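Local atomic coordinates of Glyoxalase/bleomycin resistance protein/dioxygenase (Nocardioides sp., PDB entry 4MYM), a protein that belongs to the glyoxalase/bleomycin resistance protein/dioxygenase group of metalloproteins and may act as a metal-dependent enzyme or antibiotic-binding protein, its substrate being unknown. Residues Y54-R59 / A64-P69; S127-Y132 / R137-P142. All blocks are in the same frame, centred on the assembly; numbering follows the deposited sequence.

Contact 1 (Y54-R59 / A64-P69); sequences YTLSSR and ADFEGP
The phenyl ring of F66 lies between Y54 and L56, which meet different parts of it. Y54 sets its CB over one face, off centre, with CB 3.7 Å from F66 CG; the two rings beyond are turned obliquely to each other. L56 uses a single methyl: its CD2 lies 3.8 Å from F66 CE1 and 3.7 Å from A64 CB. A64 suits this place because its short side chain lets the leucine methyl settle beside it. Helix 41-51 packs on the same apolar group, with V45 touching both L56 and A64.

Around this centre runs the backbone pairing. E67 N comes to T55 O at 2.8 Å almost in line with the carbonyl bond, though bent at the hydrogen (151°). D65 O receives S57 N at 2.8 Å and, weakly, S58 N at 3.4 Å. At the polar edge, S58 OG donates to D65 OD1 over a short 2.5 Å, from 47° out of the carboxylate plane. D65 CG sits between its own backbone N and carbonyl carbon (chi1 67°), which folds the acid back toward the serine, while D65 OD2 forms a salt bridge with K159 of the second subunit. A water joins S57 OG to F66 O.

Two consecutive residues, S57 and S58, facing the one residue D65 make a classic beta bulge in an antiparallel hairpin, on the strand outermost within this chain, where S57 and R59 make backbone hydrogen bonds to the second subunit, in a sheet with the 1-4-3-2 strand order of the vicinal oxygen chelate fold.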
loop_
_atom_site.group_PDB
_atom_site.type_symbol
_atom_site.label_atom_id
_atom_site.label_comp_id
_atom_site.label_asym_id
_atom_site.label_seq_id
_atom_site.Cartn_x
_atom_site.Cartn_y
_atom_site.Cartn_z
ATOM N N TYR A 54 -8.327 -13.308 1.911
ATOM C CA TYR A 54 -6.937 -13.503 1.517
ATOM C C TYR A 54 -6.496 -14.899 1.923
ATOM O O TYR A 54 -7.044 -15.489 2.869
ATOM C CB TYR A 54 -6.031 -12.410 2.128
ATOM C CG TYR A 54 -6.096 -11.088 1.388
ATOM C CD1 TYR A 54 -7.010 -10.103 1.755
ATOM C CD2 TYR A 54 -5.246 -10.817 0.316
ATOM C CE1 TYR A 54 -7.084 -8.902 1.076
ATOM C CE2 TYR A 54 -5.314 -9.617 -0.355
ATOM C CZ TYR A 54 -6.237 -8.662 0.028
ATOM O OH TYR A 54 -6.312 -7.463 -0.647
ATOM N N THR A 55 -5.526 -15.448 1.197
ATOM C CA THR A 55 -4.992 -16.774 1.512
ATOM C C THR A 55 -3.509 -16.669 1.860
ATOM O O THR A 55 -2.745 -16.068 1.109
ATOM C CB THR A 55 -5.161 -17.733 0.317
ATOM O OG1 THR A 55 -6.551 -17.840 -0.001
ATOM C CG2 THR A 55 -4.610 -19.128 0.645
ATOM N N LEU A 56 -3.122 -17.258 2.990
ATOM C CA LEU A 56 -1.725 -17.277 3.431
ATOM C C LEU A 56 -0.818 -17.929 2.396
ATOM O O LEU A 56 -1.148 -18.972 1.822
ATOM C CB LEU A 56 -1.577 -18.014 4.765
ATOM C CG LEU A 56 -1.920 -17.207 6.011
ATOM C CD1 LEU A 56 -2.101 -18.136 7.206
ATOM C CD2 LEU A 56 -0.856 -16.147 6.293
ATOM N N SER A 57 0.319 -17.286 2.162
ATOM C CA SER A 57 1.287 -17.712 1.165
ATOM C C SER A 57 2.604 -18.101 1.839
ATOM O O SER A 57 3.213 -19.115 1.484
ATOM C CB SER A 57 1.514 -16.582 0.160
ATOM O OG SER A 57 2.371 -16.989 -0.893
ATOM N N SER A 58 3.034 -17.299 2.815
ATOM C CA SER A 58 4.284 -17.561 3.516
ATOM C C SER A 58 4.266 -16.995 4.921
ATOM O O SER A 58 3.468 -16.108 5.245
ATOM C CB SER A 58 5.477 -17.000 2.736
ATOM O OG SER A 58 5.605 -15.602 2.896
ATOM N N ARG A 59 5.146 -17.544 5.752
ATOM C CA ARG A 59 5.336 -17.098 7.123
ATOM C C ARG A 59 6.806 -17.054 7.512
ATOM O O ARG A 59 7.561 -17.945 7.160
ATOM C CB ARG A 59 4.652 -18.064 8.070
ATOM C CG ARG A 59 3.176 -17.808 8.288
ATOM C CD ARG A 59 2.722 -18.657 9.455
ATOM N NE ARG A 59 1.293 -18.577 9.697
ATOM C CZ ARG A 59 0.696 -17.715 10.510
ATOM N NH1 ARG A 59 1.381 -16.773 11.164
ATOM N NH2 ARG A 59 -0.614 -17.780 10.638
ATOM N N ALA A 64 3.744 -12.582 7.960
ATOM C CA ALA A 64 2.924 -13.400 7.081
ATOM C C ALA A 64 2.566 -12.571 5.859
ATOM O O ALA A 64 2.433 -11.351 5.950
ATOM C CB ALA A 64 1.672 -13.870 7.801
ATOM N N ASP A 65 2.461 -13.225 4.704
ATOM C CA ASP A 65 1.896 -12.586 3.533
ATOM C C ASP A 65 0.951 -13.510 2.792
ATOM O O ASP A 65 0.857 -14.712 3.087
ATOM C CB ASP A 65 2.975 -12.011 2.620
ATOM C CG ASP A 65 3.835 -13.064 1.965
ATOM O OD1 ASP A 65 3.611 -14.283 2.133
ATOM O OD2 ASP A 65 4.759 -12.636 1.252
ATOM N N PHE A 66 0.242 -12.929 1.845
ATOM C CA PHE A 66 -0.866 -13.601 1.190
ATOM C C PHE A 66 -0.608 -13.771 -0.294
ATOM O O PHE A 66 0.277 -13.121 -0.866
ATOM C CB PHE A 66 -2.149 -12.812 1.416
ATOM C CG PHE A 66 -2.452 -12.573 2.861
ATOM C CD1 PHE A 66 -2.818 -13.618 3.682
ATOM C CD2 PHE A 66 -2.366 -11.302 3.401
ATOM C CE1 PHE A 66 -3.102 -13.414 5.019
ATOM C CE2 PHE A 66 -2.638 -11.082 4.739
ATOM C CZ PHE A 66 -3.003 -12.143 5.557
ATOM N N GLU A 67 -1.401 -14.644 -0.910
ATOM C CA GLU A 67 -1.239 -14.993 -2.318
ATOM C C GLU A 67 -1.661 -13.858 -3.243
ATOM O O GLU A 67 -2.542 -13.057 -2.910
ATOM C CB GLU A 67 -2.042 -16.263 -2.655
ATOM C CG GLU A 67 -1.422 -17.537 -2.096
ATOM C CD GLU A 67 -2.133 -18.813 -2.535
ATOM O OE1 GLU A 67 -3.330 -18.763 -2.922
ATOM O OE2 GLU A 67 -1.481 -19.880 -2.480
ATOM N N GLY A 68 -1.006 -13.787 -4.403
ATOM C CA GLY A 68 -1.427 -12.899 -5.480
ATOM C C GLY A 68 -2.637 -13.508 -6.171
ATOM O O GLY A 68 -3.252 -14.428 -5.635
ATOM N N PRO A 69 -2.979 -13.024 -7.376
ATOM C CA PRO A 69 -2.257 -12.059 -8.210
ATOM C C PRO A 69 -2.371 -10.613 -7.747
ATOM O O PRO A 69 -3.129 -10.309 -6.818
ATOM C CB PRO A 69 -2.933 -12.220 -9.577
ATOM C CG PRO A 69 -4.334 -12.584 -9.237
ATOM C CD PRO A 69 -4.234 -13.464 -8.019
HETATM O O HOH W 1 -4.720 -14.028 -1.212
HETATM O O HOH W 2 2.597 -14.235 -2.151
#

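Contact 2 (S127-Y132 / R137-P142)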
loop_
_atom_site.group_PDB
_atom_site.type_symbol
_atom_site.label_atom_id
_atom_site.label_comp_id
_atom_site.label_asym_id
_atom_site.label_seq_id
_atom_site.Cartn_x
_atom_site.Cartn_y
_atom_site.Cartn_z
ATOM N N SER A 127 -19.512 4.660 7.256
ATOM C CA SER A 127 -20.819 5.137 6.792
ATOM C C SER A 127 -21.352 4.118 5.813
ATOM O O SER A 127 -20.557 3.366 5.221
ATOM C CB SER A 127 -20.720 6.457 6.023
ATOM O OG SER A 127 -19.938 7.409 6.698
ATOM N N PRO A 128 -22.688 4.094 5.614
ATOM C CA PRO A 128 -23.195 3.285 4.504
ATOM C C PRO A 128 -22.740 3.845 3.176
ATOM O O PRO A 128 -22.258 4.980 3.112
ATOM C CB PRO A 128 -24.731 3.427 4.623
ATOM C CG PRO A 128 -24.966 3.822 6.041
ATOM C CD PRO A 128 -23.784 4.692 6.398
ATOM N N PRO A 129 -22.950 3.077 2.086
ATOM C CA PRO A 129 -22.612 3.549 0.759
ATOM C C PRO A 129 -23.120 4.962 0.507
ATOM O O PRO A 129 -24.233 5.301 0.922
ATOM C CB PRO A 129 -23.325 2.545 -0.154
ATOM C CG PRO A 129 -23.323 1.279 0.622
ATOM C CD PRO A 129 -23.464 1.697 2.071
ATOM N N ALA A 130 -22.302 5.787 -0.135
ATOM C CA ALA A 130 -22.718 7.142 -0.514
ATOM C C ALA A 130 -21.961 7.609 -1.732
ATOM O O ALA A 130 -20.895 7.074 -2.051
ATOM C CB ALA A 130 -22.501 8.117 0.643
ATOM N N ASP A 131 -22.525 8.609 -2.406
ATOM C CA ASP A 131 -21.870 9.292 -3.507
ATOM C C ASP A 131 -21.069 10.468 -2.974
ATOM O O ASP A 131 -21.550 11.249 -2.135
ATOM C CB ASP A 131 -22.898 9.767 -4.540
ATOM C CG ASP A 131 -23.650 8.615 -5.186
ATOM O OD1 ASP A 131 -23.212 7.445 -5.046
ATOM O OD2 ASP A 131 -24.667 8.875 -5.856
ATOM N N TYR A 132 -19.835 10.589 -3.452
ATOM C CA TYR A 132 -18.932 11.609 -2.963
ATOM C C TYR A 132 -18.661 12.656 -4.029
ATOM O O TYR A 132 -18.872 12.405 -5.217
ATOM C CB TYR A 132 -17.631 10.960 -2.464
ATOM C CG TYR A 132 -17.871 10.228 -1.166
ATOM C CD1 TYR A 132 -17.683 10.870 0.057
ATOM C CD2 TYR A 132 -18.382 8.937 -1.165
ATOM C CE1 TYR A 132 -17.942 10.225 1.242
ATOM C CE2 TYR A 132 -18.641 8.279 0.020
ATOM C CZ TYR A 132 -18.418 8.932 1.218
ATOM O OH TYR A 132 -18.683 8.284 2.378
ATOM N N ARG A 137 -18.909 6.423 -5.920
ATOM C CA ARG A 137 -19.672 5.847 -4.850
ATOM C C ARG A 137 -18.699 4.987 -4.044
ATOM O O ARG A 137 -18.043 4.100 -4.607
ATOM C CB ARG A 137 -20.836 5.016 -5.401
ATOM C CG ARG A 137 -21.686 4.347 -4.340
ATOM C CD ARG A 137 -23.030 3.900 -4.906
ATOM N NE ARG A 137 -23.981 3.509 -3.876
ATOM C CZ ARG A 137 -24.809 4.339 -3.235
ATOM N NH1 ARG A 137 -24.808 5.638 -3.480
ATOM N NH2 ARG A 137 -25.652 3.856 -2.322
ATOM N N CYS A 138 -18.586 5.283 -2.746
ATOM C CA CYS A 138 -17.540 4.712 -1.889
ATOM C C CYS A 138 -18.032 4.168 -0.576
ATOM O O CYS A 138 -19.048 4.629 -0.026
ATOM C CB CYS A 138 -16.484 5.769 -1.558
ATOM S SG CYS A 138 -15.837 6.624 -2.987
ATOM N N ILE A 139 -17.280 3.195 -0.062
ATOM C CA ILE A 139 -17.430 2.738 1.307
ATOM C C ILE A 139 -16.040 2.653 1.944
ATOM O O ILE A 139 -15.041 2.376 1.262
ATOM C CB ILE A 139 -18.167 1.390 1.405
ATOM C CG1 ILE A 139 -17.512 0.327 0.511
ATOM C CG2 ILE A 139 -19.640 1.599 1.026
ATOM C CD1 ILE A 139 -18.234 -1.004 0.498
ATOM N N TYR A 140 -15.987 2.927 3.242
ATOM C CA TYR A 140 -14.720 2.957 3.995
ATOM C C TYR A 140 -14.830 2.105 5.267
ATOM O O TYR A 140 -15.872 2.115 5.925
ATOM C CB TYR A 140 -14.382 4.402 4.347
ATOM C CG TYR A 140 -14.210 5.295 3.149
ATOM C CD1 TYR A 140 -13.002 5.349 2.473
ATOM C CD2 TYR A 140 -15.255 6.088 2.687
ATOM C CE1 TYR A 140 -12.837 6.165 1.371
ATOM C CE2 TYR A 140 -15.100 6.908 1.592
ATOM C CZ TYR A 140 -13.897 6.932 0.929
ATOM O OH TYR A 140 -13.753 7.725 -0.164
ATOM N N PHE A 141 -13.779 1.342 5.590
ATOM C CA PHE A 141 -13.703 0.564 6.811
ATOM C C PHE A 141 -12.269 0.474 7.340
ATOM O O PHE A 141 -11.325 0.406 6.545
ATOM C CB PHE A 141 -14.319 -0.846 6.669
ATOM C CG PHE A 141 -13.664 -1.736 5.634
ATOM C CD1 PHE A 141 -12.712 -2.680 6.009
ATOM C CD2 PHE A 141 -14.054 -1.684 4.307
ATOM C CE1 PHE A 141 -12.143 -3.529 5.076
ATOM C CE2 PHE A 141 -13.490 -2.535 3.365
ATOM C CZ PHE A 141 -12.537 -3.456 3.749
ATOM N N PRO A 142 -12.106 0.502 8.679
ATOM C CA PRO A 142 -10.797 0.302 9.291
ATOM C C PRO A 142 -10.347 -1.157 9.256
ATOM O O PRO A 142 -11.168 -2.076 9.339
ATOM C CB PRO A 142 -11.027 0.724 10.745
ATOM C CG PRO A 142 -12.445 0.348 11.010
ATOM C CD PRO A 142 -13.175 0.552 9.706
HETATM O O HOH W 3 -18.175 4.283 4.369
HETATM O O HOH W 4 -19.650 5.761 2.299
#
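The carbonyl oxygen of C138 takes a weak bond from A130 N at 3.5 Å and a closer one from a water, 2.7 Å away. That water also donates to P128 O and accepts from Y132 OH, so it bridges the diverging strands where direct pairing has become weak. Strands 130-132 and 136-142 form an antiparallel hairpin at the rim of a four-stranded sheet, as in the beta modules of vicinal oxygen chelate proteins. The return bond, C138 N to A130 O at 3.0 Å, is nearly straight at the donor.

D131 and R137 face each other as a non-hydrogen-bonded pair and close it with charge. The arginine chain leaves anti to its backbone N (chi1 179°) and stays extended to NE, which carries the guanidinium past the acid; R137 NH1 then meets D131 OD1 at 2.9 Å. The oxygen lies in the guanidinium plane, but it is itself met from above its own carboxylate plane. R137 NE turns to D112 of helix 108-120, so two acids share the long, multidentate side chain. P129, a compact ring with no backbone N-H to offer, brings its backbone C over one guanidinium face and packs its CG 3.7 Å from the I139 CG2 methyl.

Across the sheet from the salt bridge, Y132 rests its CE2 3.7 Å from C138 CB. Y140 completes a T-shaped pair with it, planes at 88°: the edge of Y140 points at the face of Y132, and Y140 CE2 comes 3.9 Å from Y132 CZ.

Overall arrangement
Contacts 1 and 2 are hairpins that include the outermost strand, within this chain, of two separate sheets with the same strand order; they lie on opposite sides of the chain's centre, centres about 27 Å apart. Both are only partly buried, and both touch the second subunit, contact 1 more extensively. Contact 1 has an apolar centre under helix 41-51 and a polar edge that carries a charge to the other chain. Contact 2 packs on helix 108-120 and relies more on a T-shaped tyrosine pair and a salt bridge between its own segments; both use bridging waters. The side chains of D65 and of C138 each come within about 4 Å of bound BTB, probably from the crystallisation liquor.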